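Local coordinates for protein endoglucanase FnCel5A (PDB 3RJY) that probably hydrolyses internal beta-1,4-glucosidic bonds of cellulose, as a heat-stable endoglucanase of glycoside hydrolase family 5, at residues G23-N28 against S289-E294; S57-I62 against I99-H104; F139-E144 against R172-D177. All blocks are in the same frame, centred on the assembly; numbering follows the deposited sequence.

Interaction 1 of 3, residues G23-N28 against S289-E294; sequences GINMGN and SLAYWE. With GLC (alpha-D-glucopyranose), chain D; GLC (alpha-D-glucopyranose), chain B.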
loop_
_atom_site.group_PDB
_atom_site.type_symbol
_atom_site.label_atom_id
_atom_site.label_comp_id
_atom_site.label_asym_id
_atom_site.label_seq_id
_atom_site.Cartn_x
_atom_site.Cartn_y
_atom_site.Cartn_z
ATOM N N GLY A 23 -3.085 -0.510 -9.831
ATOM C CA GLY A 23 -1.831 0.141 -9.566
ATOM C C GLY A 23 -0.755 -0.845 -9.195
ATOM O O GLY A 23 -0.956 -2.068 -9.273
ATOM N N ILE A 24 0.393 -0.293 -8.801
ATOM C CA ILE A 24 1.555 -1.092 -8.429
ATOM C C ILE A 24 2.348 -0.380 -7.331
ATOM O O ILE A 24 2.351 0.840 -7.263
ATOM C CB ILE A 24 2.431 -1.439 -9.679
ATOM C CG1 ILE A 24 3.365 -2.621 -9.401
ATOM C CG2 ILE A 24 3.158 -0.237 -10.193
ATOM C CD1 ILE A 24 3.868 -3.309 -10.658
ATOM N N ASN A 25 2.956 -1.168 -6.449
ATOM C CA ASN A 25 3.796 -0.656 -5.365
ATOM C C ASN A 25 5.249 -0.499 -5.834
ATOM O O ASN A 25 5.796 -1.395 -6.471
ATOM C CB ASN A 25 3.750 -1.624 -4.180
ATOM C CG ASN A 25 2.546 -1.415 -3.286
ATOM O OD1 ASN A 25 2.593 -0.631 -2.332
ATOM N ND2 ASN A 25 1.469 -2.141 -3.560
ATOM N N MET A 26 5.865 0.632 -5.510
ATOM C CA MET A 26 7.294 0.830 -5.736
ATOM C C MET A 26 8.031 0.321 -4.483
ATOM O O MET A 26 8.426 1.095 -3.619
ATOM C CB MET A 26 7.563 2.312 -6.017
ATOM C CG MET A 26 8.994 2.671 -6.318
ATOM S SD MET A 26 9.685 1.993 -7.851
ATOM C CE MET A 26 8.718 2.804 -9.126
ATOM N N GLY A 27 8.174 -0.999 -4.400
ATOM C CA GLY A 27 8.638 -1.684 -3.188
ATOM C C GLY A 27 10.140 -1.671 -3.087
ATOM O O GLY A 27 10.820 -1.446 -4.084
ATOM N N ASN A 28 10.646 -1.883 -1.867
ATOM C CA ASN A 28 12.090 -2.006 -1.594
ATOM C C ASN A 28 12.943 -0.787 -1.977
ATOM O O ASN A 28 14.133 -0.921 -2.254
ATOM C CB ASN A 28 12.627 -3.315 -2.194
ATOM C CG ASN A 28 11.876 -4.521 -1.673
ATOM O OD1 ASN A 28 11.815 -4.740 -0.476
ATOM N ND2 ASN A 28 11.272 -5.290 -2.568
ATOM N N SER A 289 -10.398 -1.050 -5.772
ATOM C CA SER A 289 -9.157 -0.660 -6.439
ATOM C C SER A 289 -8.015 -1.514 -5.876
ATOM O O SER A 289 -8.165 -2.147 -4.834
ATOM C CB SER A 289 -8.886 0.831 -6.286
ATOM O OG SER A 289 -8.560 1.143 -4.952
ATOM N N LEU A 290 -6.874 -1.550 -6.561
ATOM C CA LEU A 290 -5.811 -2.484 -6.160
ATOM C C LEU A 290 -4.422 -2.066 -6.597
ATOM O O LEU A 290 -4.267 -1.281 -7.520
ATOM C CB LEU A 290 -6.124 -3.912 -6.642
ATOM C CG LEU A 290 -6.395 -4.151 -8.128
ATOM C CD1 LEU A 290 -5.070 -4.276 -8.913
ATOM C CD2 LEU A 290 -7.230 -5.386 -8.288
ATOM N N ALA A 291 -3.413 -2.585 -5.899
ATOM C CA ALA A 291 -2.030 -2.276 -6.203
ATOM C C ALA A 291 -1.179 -3.507 -5.937
ATOM O O ALA A 291 -1.118 -4.012 -4.824
ATOM C CB ALA A 291 -1.547 -1.074 -5.384
ATOM N N TYR A 292 -0.538 -3.993 -6.984
ATOM C CA TYR A 292 0.280 -5.186 -6.906
ATOM C C TYR A 292 1.573 -4.907 -6.133
ATOM O O TYR A 292 2.200 -3.861 -6.300
ATOM C CB TYR A 292 0.581 -5.732 -8.314
ATOM C CG TYR A 292 1.404 -7.003 -8.293
ATOM C CD1 TYR A 292 0.793 -8.257 -8.135
ATOM C CD2 TYR A 292 2.799 -6.950 -8.398
ATOM C CE1 TYR A 292 1.545 -9.424 -8.118
ATOM C CE2 TYR A 292 3.566 -8.111 -8.372
ATOM C CZ TYR A 292 2.940 -9.343 -8.222
ATOM O OH TYR A 292 3.708 -10.490 -8.185
ATOM N N TRP A 293 1.920 -5.840 -5.250
ATOM C CA TRP A 293 3.221 -5.854 -4.589
ATOM C C TRP A 293 4.142 -6.891 -5.275
ATOM O O TRP A 293 3.902 -8.090 -5.174
ATOM C CB TRP A 293 3.064 -6.179 -3.092
ATOM C CG TRP A 293 4.364 -6.082 -2.323
ATOM C CD1 TRP A 293 5.272 -7.090 -2.108
ATOM C CD2 TRP A 293 4.906 -4.913 -1.681
ATOM N NE1 TRP A 293 6.341 -6.619 -1.378
ATOM C CE2 TRP A 293 6.139 -5.292 -1.090
ATOM C CE3 TRP A 293 4.468 -3.593 -1.543
ATOM C CZ2 TRP A 293 6.952 -4.382 -0.386
ATOM C CZ3 TRP A 293 5.269 -2.684 -0.823
ATOM C CH2 TRP A 293 6.489 -3.089 -0.247
ATOM N N GLU A 294 5.177 -6.454 -5.991
ATOM C CA GLU A 294 5.547 -5.051 -6.216
ATOM C C GLU A 294 6.154 -4.895 -7.613
ATOM O O GLU A 294 6.151 -5.839 -8.419
ATOM C CB GLU A 294 6.512 -4.520 -5.124
ATOM C CG GLU A 294 7.423 -5.567 -4.456
ATOM C CD GLU A 294 8.543 -6.082 -5.351
ATOM O OE1 GLU A 294 9.050 -7.184 -5.048
ATOM O OE2 GLU A 294 8.933 -5.388 -6.331
HETATM C C1 GLC D . 6.636 -5.534 2.524
HETATM C C2 GLC D . 5.352 -6.162 1.950
HETATM C C3 GLC D . 5.137 -7.595 2.415
HETATM C C4 GLC D . 6.367 -8.480 2.224
HETATM C C5 GLC D . 7.657 -7.760 2.600
HETATM C C6 GLC D . 8.748 -7.807 1.504
HETATM O O1 GLC D . 6.363 -4.329 3.253
HETATM O O2 GLC D . 4.227 -5.380 2.263
HETATM O O3 GLC D . 4.097 -8.133 1.645
HETATM O O4 GLC D . 6.271 -9.601 3.076
HETATM O O5 GLC D . 7.410 -6.496 3.249
HETATM O O6 GLC D . 8.405 -7.872 0.121
HETATM C C1 GLC B . 11.945 -8.356 1.781
HETATM C C2 GLC B . 12.961 -7.464 1.087
HETATM C C3 GLC B . 13.873 -6.819 2.120
HETATM C C4 GLC B . 13.180 -6.335 3.409
HETATM C C5 GLC B . 11.978 -7.168 3.874
HETATM C C6 GLC B . 11.138 -6.415 4.922
HETATM O O1 GLC B . 12.657 -9.406 2.376
HETATM O O2 GLC B . 13.743 -8.186 0.152
HETATM O O3 GLC B . 14.489 -5.746 1.466
HETATM O O4 GLC B . 14.132 -6.395 4.451
HETATM O O5 GLC B . 11.217 -7.637 2.772
HETATM O O6 GLC B . 9.747 -6.359 4.665
HETATM O O HOH W 1 9.324 -2.667 -6.404
HETATM O O HOH W 2 9.907 -7.737 -2.491
#

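Interaction 2 of 3, residues S57-I62 against I99-H104; sequences SVRIPI and IINCHH. With GLC (alpha-D-glucopyranose), chain D.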
loop_
_atom_site.group_PDB
_atom_site.type_symbol
_atom_site.label_atom_id
_atom_site.label_comp_id
_atom_site.label_asym_id
_atom_site.label_seq_id
_atom_site.Cartn_x
_atom_site.Cartn_y
_atom_site.Cartn_z
ATOM N N SER A 57 -1.982 3.874 -11.267
ATOM C CA SER A 57 -1.479 4.470 -10.048
ATOM C C SER A 57 -0.215 3.782 -9.566
ATOM O O SER A 57 0.093 2.667 -9.995
ATOM C CB SER A 57 -2.555 4.413 -8.962
ATOM O OG SER A 57 -2.877 3.071 -8.633
ATOM N N VAL A 58 0.505 4.460 -8.670
ATOM C CA VAL A 58 1.675 3.901 -8.009
ATOM C C VAL A 58 1.577 4.217 -6.500
ATOM O O VAL A 58 1.289 5.352 -6.109
ATOM C CB VAL A 58 3.033 4.421 -8.646
ATOM C CG1 VAL A 58 3.144 5.962 -8.597
ATOM C CG2 VAL A 58 4.238 3.789 -7.968
ATOM N N ARG A 59 1.776 3.198 -5.664
ATOM C CA ARG A 59 1.823 3.394 -4.231
ATOM C C ARG A 59 3.304 3.440 -3.818
ATOM O O ARG A 59 4.094 2.603 -4.228
ATOM C CB ARG A 59 1.032 2.300 -3.497
ATOM C CG ARG A 59 1.160 2.327 -1.972
ATOM C CD ARG A 59 0.202 1.341 -1.338
ATOM N NE ARG A 59 0.232 1.369 0.128
ATOM C CZ ARG A 59 0.857 0.478 0.902
ATOM N NH1 ARG A 59 1.549 -0.519 0.374
ATOM N NH2 ARG A 59 0.803 0.597 2.224
ATOM N N ILE A 60 3.671 4.465 -3.046
ATOM C CA ILE A 60 5.063 4.682 -2.686
ATOM C C ILE A 60 5.273 4.597 -1.175
ATOM O O ILE A 60 5.083 5.592 -0.461
ATOM C CB ILE A 60 5.627 6.010 -3.280
ATOM C CG1 ILE A 60 5.385 6.063 -4.802
ATOM C CG2 ILE A 60 7.140 6.140 -2.960
ATOM C CD1 ILE A 60 5.687 7.404 -5.468
ATOM N N PRO A 61 5.665 3.396 -0.683
ATOM C CA PRO A 61 6.034 3.238 0.726
ATOM C C PRO A 61 7.230 4.148 1.078
ATOM O O PRO A 61 8.231 4.176 0.343
ATOM C CB PRO A 61 6.435 1.762 0.826
ATOM C CG PRO A 61 5.815 1.082 -0.404
ATOM C CD PRO A 61 5.800 2.136 -1.447
ATOM N N ILE A 62 7.111 4.879 2.192
ATOM C CA ILE A 62 8.159 5.785 2.661
ATOM C C ILE A 62 8.381 5.607 4.175
ATOM O O ILE A 62 7.436 5.692 4.964
ATOM C CB ILE A 62 7.848 7.270 2.323
ATOM C CG1 ILE A 62 7.589 7.442 0.813
ATOM C CG2 ILE A 62 9.020 8.162 2.753
ATOM C CD1 ILE A 62 6.933 8.773 0.376
ATOM N N ILE A 99 0.214 7.568 -4.450
ATOM C CA ILE A 99 -0.077 7.373 -3.031
ATOM C C ILE A 99 1.228 7.392 -2.252
ATOM O O ILE A 99 2.128 6.576 -2.496
ATOM C CB ILE A 99 -0.823 6.049 -2.773
ATOM C CG1 ILE A 99 -2.148 6.033 -3.563
ATOM C CG2 ILE A 99 -1.014 5.785 -1.235
ATOM C CD1 ILE A 99 -2.644 4.660 -3.886
ATOM N N ILE A 100 1.340 8.336 -1.321
ATOM C CA ILE A 100 2.504 8.348 -0.433
ATOM C C ILE A 100 2.050 7.969 0.969
ATOM O O ILE A 100 1.004 8.418 1.431
ATOM C CB ILE A 100 3.284 9.703 -0.453
ATOM C CG1 ILE A 100 2.385 10.898 -0.091
ATOM C CG2 ILE A 100 3.860 9.942 -1.813
ATOM C CD1 ILE A 100 3.145 12.222 0.097
ATOM N N ASN A 101 2.820 7.115 1.625
ATOM C CA ASN A 101 2.468 6.686 2.985
ATOM C C ASN A 101 3.566 6.949 4.013
ATOM O O ASN A 101 4.575 7.591 3.693
ATOM C CB ASN A 101 2.018 5.222 3.002
ATOM C CG ASN A 101 3.172 4.239 2.892
ATOM O OD1 ASN A 101 4.347 4.588 3.108
ATOM N ND2 ASN A 101 2.840 2.990 2.579
ATOM N N CYS A 102 3.321 6.513 5.250
ATOM C CA CYS A 102 4.377 6.267 6.225
ATOM C C CYS A 102 4.441 4.741 6.433
ATOM O O CYS A 102 3.418 4.107 6.653
ATOM C CB CYS A 102 4.106 7.014 7.536
ATOM S SG CYS A 102 5.519 7.002 8.683
ATOM N N HIS A 103 5.634 4.160 6.330
ATOM C CA HIS A 103 5.806 2.707 6.225
ATOM C C HIS A 103 6.982 2.278 7.118
ATOM O O HIS A 103 8.016 2.955 7.150
ATOM C CB HIS A 103 6.151 2.397 4.760
ATOM C CG HIS A 103 5.681 1.065 4.253
ATOM N ND1 HIS A 103 6.352 -0.114 4.506
ATOM C CD2 HIS A 103 4.666 0.742 3.416
ATOM C CE1 HIS A 103 5.742 -1.111 3.889
ATOM N NE2 HIS A 103 4.720 -0.617 3.212
ATOM N N HIS A 104 6.844 1.163 7.828
ATOM C CA HIS A 104 7.961 0.602 8.637
ATOM C C HIS A 104 8.454 1.549 9.763
ATOM O O HIS A 104 9.667 1.743 9.965
ATOM C CB HIS A 104 9.148 0.186 7.747
ATOM C CG HIS A 104 8.872 -0.969 6.823
ATOM N ND1 HIS A 104 8.048 -2.022 7.156
ATOM C CD2 HIS A 104 9.340 -1.241 5.580
ATOM C CE1 HIS A 104 8.007 -2.884 6.152
ATOM N NE2 HIS A 104 8.793 -2.438 5.189
HETATM C C1 GLC D . 6.636 -5.534 2.524
HETATM C C2 GLC D . 5.352 -6.162 1.950
HETATM C C3 GLC D . 5.137 -7.595 2.415
HETATM C C4 GLC D . 6.367 -8.480 2.224
HETATM C C5 GLC D . 7.657 -7.760 2.600
HETATM C C6 GLC D . 8.748 -7.807 1.504
HETATM O O1 GLC D . 6.363 -4.329 3.253
HETATM O O2 GLC D . 4.227 -5.380 2.263
HETATM O O3 GLC D . 4.097 -8.133 1.645
HETATM O O4 GLC D . 6.271 -9.601 3.076
HETATM O O5 GLC D . 7.410 -6.496 3.249
HETATM O O6 GLC D . 8.405 -7.872 0.121
#

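Interaction 3 of 3, residues F139-E144 against R172-D177; sequences FEIFNE and RIVIID. With GLC (alpha-D-glucopyranose), chain C.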
loop_
_atom_site.group_PDB
_atom_site.type_symbol
_atom_site.label_atom_id
_atom_site.label_comp_id
_atom_site.label_asym_id
_atom_site.label_seq_id
_atom_site.Cartn_x
_atom_site.Cartn_y
_atom_site.Cartn_z
ATOM N N PHE A 139 -2.793 10.737 0.372
ATOM C CA PHE A 139 -2.010 10.411 1.571
ATOM C C PHE A 139 -2.519 9.078 2.162
ATOM O O PHE A 139 -3.703 8.755 2.049
ATOM C CB PHE A 139 -2.139 11.515 2.639
ATOM C CG PHE A 139 -1.628 12.884 2.213
ATOM C CD1 PHE A 139 -0.780 13.043 1.121
ATOM C CD2 PHE A 139 -1.995 14.019 2.937
ATOM C CE1 PHE A 139 -0.302 14.304 0.748
ATOM C CE2 PHE A 139 -1.532 15.289 2.567
ATOM C CZ PHE A 139 -0.682 15.431 1.477
ATOM N N GLU A 140 -1.616 8.333 2.795
ATOM C CA GLU A 140 -1.953 7.100 3.505
ATOM C C GLU A 140 -1.247 7.156 4.853
ATOM O O GLU A 140 -0.021 7.097 4.914
ATOM C CB GLU A 140 -1.500 5.885 2.715
ATOM C CG GLU A 140 -1.848 4.566 3.359
ATOM C CD GLU A 140 -1.369 3.386 2.543
ATOM O OE1 GLU A 140 -0.810 3.615 1.456
ATOM O OE2 GLU A 140 -1.539 2.229 2.989
ATOM N N ILE A 141 -2.028 7.301 5.924
ATOM C CA ILE A 141 -1.486 7.691 7.243
ATOM C C ILE A 141 -0.405 6.722 7.715
ATOM O O ILE A 141 0.706 7.136 8.052
ATOM C CB ILE A 141 -2.610 7.880 8.316
ATOM C CG1 ILE A 141 -3.432 9.139 7.995
ATOM C CG2 ILE A 141 -2.018 7.945 9.728
ATOM C CD1 ILE A 141 -4.736 9.257 8.771
ATOM N N PHE A 142 -0.726 5.433 7.704
ATOM C CA PHE A 142 0.231 4.420 8.128
ATOM C C PHE A 142 -0.011 3.084 7.473
ATOM O O PHE A 142 -1.155 2.696 7.259
ATOM C CB PHE A 142 0.207 4.232 9.658
ATOM C CG PHE A 142 1.332 3.366 10.168
ATOM C CD1 PHE A 142 2.662 3.732 9.938
ATOM C CD2 PHE A 142 1.068 2.180 10.852
ATOM C CE1 PHE A 142 3.729 2.920 10.403
ATOM C CE2 PHE A 142 2.114 1.374 11.324
ATOM C CZ PHE A 142 3.443 1.743 11.099
ATOM N N ASN A 143 1.078 2.373 7.215
ATOM C CA ASN A 143 1.048 1.017 6.682
ATOM C C ASN A 143 0.943 -0.053 7.761
ATOM O O ASN A 143 1.813 -0.162 8.632
ATOM C CB ASN A 143 2.291 0.762 5.823
ATOM C CG ASN A 143 2.362 -0.665 5.287
ATOM O OD1 ASN A 143 3.151 -1.496 5.769
ATOM N ND2 ASN A 143 1.567 -0.949 4.278
ATOM N N GLU A 144 -0.132 -0.837 7.684
ATOM C CA GLU A 144 -0.304 -2.036 8.489
ATOM C C GLU A 144 -0.106 -1.806 9.982
ATOM O O GLU A 144 0.921 -2.228 10.547
ATOM C CB GLU A 144 0.603 -3.164 7.996
ATOM C CG GLU A 144 0.183 -3.743 6.650
ATOM C CD GLU A 144 1.023 -4.942 6.230
ATOM O OE1 GLU A 144 1.767 -5.498 7.061
ATOM O OE2 GLU A 144 0.946 -5.318 5.048
ATOM N N ARG A 172 -8.159 16.410 0.327
ATOM C CA ARG A 172 -7.330 15.374 -0.328
ATOM C C ARG A 172 -7.725 13.972 0.156
ATOM O O ARG A 172 -8.072 13.789 1.324
ATOM C CB ARG A 172 -5.843 15.634 -0.073
ATOM C CG ARG A 172 -4.903 14.627 -0.724
ATOM C CD ARG A 172 -3.446 15.028 -0.557
ATOM N NE ARG A 172 -3.233 16.448 -0.825
ATOM C CZ ARG A 172 -3.076 16.993 -2.031
ATOM N NH1 ARG A 172 -3.075 16.243 -3.145
ATOM N NH2 ARG A 172 -2.903 18.307 -2.116
ATOM N N ILE A 173 -7.700 12.993 -0.738
ATOM C CA ILE A 173 -7.990 11.618 -0.338
ATOM C C ILE A 173 -6.948 11.110 0.656
ATOM O O ILE A 173 -5.739 11.188 0.399
ATOM C CB ILE A 173 -8.109 10.652 -1.547
ATOM C CG1 ILE A 173 -9.402 10.929 -2.338
ATOM C CG2 ILE A 173 -8.056 9.202 -1.096
ATOM C CD1 ILE A 173 -10.713 10.611 -1.565
ATOM N N VAL A 174 -7.441 10.596 1.787
ATOM C CA VAL A 174 -6.594 9.984 2.810
ATOM C C VAL A 174 -6.992 8.527 3.010
ATOM O O VAL A 174 -8.149 8.215 3.236
ATOM C CB VAL A 174 -6.623 10.786 4.139
ATOM C CG1 VAL A 174 -5.784 10.087 5.221
ATOM C CG2 VAL A 174 -6.117 12.190 3.909
ATOM N N ILE A 175 -6.013 7.636 2.911
ATOM C CA ILE A 175 -6.244 6.202 2.977
ATOM C C ILE A 175 -5.966 5.661 4.388
ATOM O O ILE A 175 -4.861 5.855 4.938
ATOM C CB ILE A 175 -5.346 5.448 1.928
ATOM C CG1 ILE A 175 -5.802 5.762 0.489
ATOM C CG2 ILE A 175 -5.314 3.921 2.194
ATOM C CD1 ILE A 175 -4.697 5.608 -0.560
ATOM N N ILE A 176 -6.970 4.976 4.953
ATOM C CA ILE A 176 -6.890 4.413 6.290
ATOM C C ILE A 176 -6.700 2.881 6.248
ATOM O O ILE A 176 -7.575 2.145 5.787
ATOM C CB ILE A 176 -8.152 4.749 7.137
ATOM C CG1 ILE A 176 -8.599 6.220 6.945
ATOM C CG2 ILE A 176 -7.929 4.400 8.606
ATOM C CD1 ILE A 176 -7.524 7.310 7.211
ATOM N N ASP A 177 -5.573 2.406 6.771
ATOM C CA ASP A 177 -5.311 0.972 6.808
ATOM C C ASP A 177 -6.114 0.246 7.869
ATOM O O ASP A 177 -6.364 0.762 8.962
ATOM C CB ASP A 177 -3.826 0.667 6.997
ATOM C CG ASP A 177 -3.024 0.887 5.752
ATOM O OD1 ASP A 177 -3.337 1.837 4.996
ATOM O OD2 ASP A 177 -2.047 0.141 5.562
HETATM C C1 GLC C . 2.230 -9.796 8.075
HETATM C C2 GLC C . 0.798 -9.475 7.605
HETATM C C3 GLC C . 0.694 -9.312 6.096
HETATM C C4 GLC C . 1.735 -8.351 5.523
HETATM C C5 GLC C . 3.107 -8.544 6.160
HETATM C C6 GLC C . 3.738 -7.241 6.706
HETATM O O1 GLC C . 2.288 -11.022 8.818
HETATM O O2 GLC C . -0.106 -10.457 8.047
HETATM O O3 GLC C . -0.574 -8.785 5.819
HETATM O O4 GLC C . 1.894 -8.606 4.144
HETATM O O5 GLC C . 3.164 -9.720 6.992
HETATM O O6 GLC C . 4.029 -6.514 5.518
HETATM O O HOH W 3 -3.474 4.486 6.868
#

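Interaction 1 of 3, residues G23-N28 against S289-E294
Gly23 N donates to Leu290 O at 2.7 Å, Tyr292 N to Gly23 O, and Asn25 N to Tyr292 O, the regular ladder of two parallel strands. Asn25 adds a second donor to Tyr292 O, a weak bond of 3.3 Å from Asn25 ND2. An amide suits this place, for ND2 has a further acceptor in Gly259 O and OD1 takes a hydrogen bond from Arg59.

This ladder is the seam of the TIM barrel, where the last strand, 289-292, meets the first, 22-25, and the eight-stranded cylinder closes; the short segments are twisted 40° against each other. Apolar packing on the outer face of the seam is modest. Ile24 CG1 lies 4.3 Å from Tyr292 CB, and both side chains continue toward the surrounding helices, Ile24 to 45-53 and Tyr292 to 269-285.

Aromatic contacts take over at the strand ends. Trp293, its CG anti to the backbone N (chi1 -175°), carries the indole toward the sugar: C2 of glucose (chain D) stands over one face, offset toward the rim, while Glu294 CG backs the opposite one. The peptide between Trp293 and Glu294 is cis, consistent with Glu294 CG folding back on the indole. Asn25 brings OD1 to the ring edge, in plane. Trp293 NE1 donates to O6 of glucose (chain D) at 2.8 Å.

Polar links through water finish the junction. One water donates to both Gly27 O and Glu294 OE2, and another joins Asn28 ND2 to Glu294 OE1 while also touching that O6. Glu294 is further fixed by Phe299 N and Ala297 N. A CB on Gly27 would probably collide with Glu294 CG, so glycine suits the site.

Interaction 2 of 3, residues S57-I62 against I99-H104
Pro61 lays its CB over one face of the His103 imidazole, 3.6 Å from the ring centroid and offset toward CD2, the two side chains running alongside and pointing the same way. This CH-pi contact lies just beyond the ends of two neighbouring strands of the TIM barrel, 57-60 and 97-101, parallel strands joined by a beta-alpha-beta crossover through helix 78-93. A rigid proline ring suits a support for an imidazole of the glucose pocket.

The ladder between the strands is regular at first, with Ile99 N donating to Val58 O and Ile60 N to Ile99 O at 2.7 Å; Asn101 N to Ile60 O is weak. Beyond Pro61 a side chain takes over: Asn101 OD1 receives Ile62 N at 2.9 Å in a fairly straight bond (159°). With CG wedged between the backbone N and the carbonyl carbon (chi1 76°), the amide of Asn101 turns across to the Pro61-Ile62 backbone, while its own backbone O accepts from Trp64 NE1. His103 N then donates to Ile62 O, more bent and from above the carbonyl plane.

Away from the barrel axis, Ile62 CD1 packs 3.9 Å from Ile100 CB, and both isoleucines rest on helix 78-93, apolar branched chains suited to the sheet-helix interface. Inside, Arg59 is extended from CG to NE, so that Asn101 ND2 stands over one face of its guanidinium. The amide and guanidinium planes stand 77° apart, and Arg59 NH2 comes within 3.2 Å of Asn101 ND2, a meeting of two donors, not a bond. Salt bridges to Glu140 and Glu260 hold the arginine there. At the mouth, His103 CE1 lies 3.3 Å from O1 of glucose (chain D), which sits at the edge of the imidazole, in its plane.

Interaction 3 of 3, residues F139-E144 against R172-D177
Phe139 offers one face of its ring to the aliphatic part of Arg172, whose CD sits almost exactly above the centre, 3.4 Å from the centroid. The guanidinium is tilted 32° from the ring plane; the arginine chain bends at its third torsion and sends its N-H groups to Asn169 OD1 and to the carbonyls of Tyr133, Pro134 and Leu137. Were Phe139 replaced by an alanine, Arg172 CD would probably lose the face it rests on, and the arginine chain would be freer to shift.

Ile141 and Ile176 lie side by side, pointing the same way with CD1 atoms 3.7 Å apart, while Ile141 CG1 also touches Val174 CG1, the two side chains meeting at a slant; this apolar patch faces helix 151-166, the crossover joining strands 137-140 and 174-177 of the TIM barrel. Phe139 N donates to Ile173 O and Phe139 O accepts from Ile175 N, but the next rung, Ile141 N to Ile175 O, is weak, and a water linking Phe142 N, Ile175 O and Asp177 N bridges the strands where they part.

Inside the barrel, the extended Glu140 meets Asp177 at about a right angle, carboxylates 38° apart. Glu140 OE2 comes within 2.7 Å of Asp177 OD1, close enough that one acid probably holds a proton, while Glu140 OE1 pairs with Arg59. The other oxygen, Asp177 OD2, accepts Glu144 N at 3.0 Å, nearly straight and on the anti side, 33° out of the carboxylate plane. An aspartate, short and fixed to its strand, probably helps to position the backbone of Glu144, whose carboxylate accepts from His203 ND1 and borders the glucose of chain C.

All three contacts join neighbouring strands of one closed, eight-stranded parallel barrel. Interaction 1 seals the cylinder between its first and last strands, so its two segments enclose the others in sequence; interactions 2 and 3 follow in series, each spanning one beta-alpha-beta unit. The centre of interaction 2 lies about 9 Å from those of interactions 1 and 3, which are about 15 Å apart and do not touch. Arg59 links them, bonding Asn25 on one side and forming a salt bridge with Glu140 on the other. At the C-terminal strand ends all three open on bound glucose, consistent with a sugar-binding cleft built from side chains of several strands.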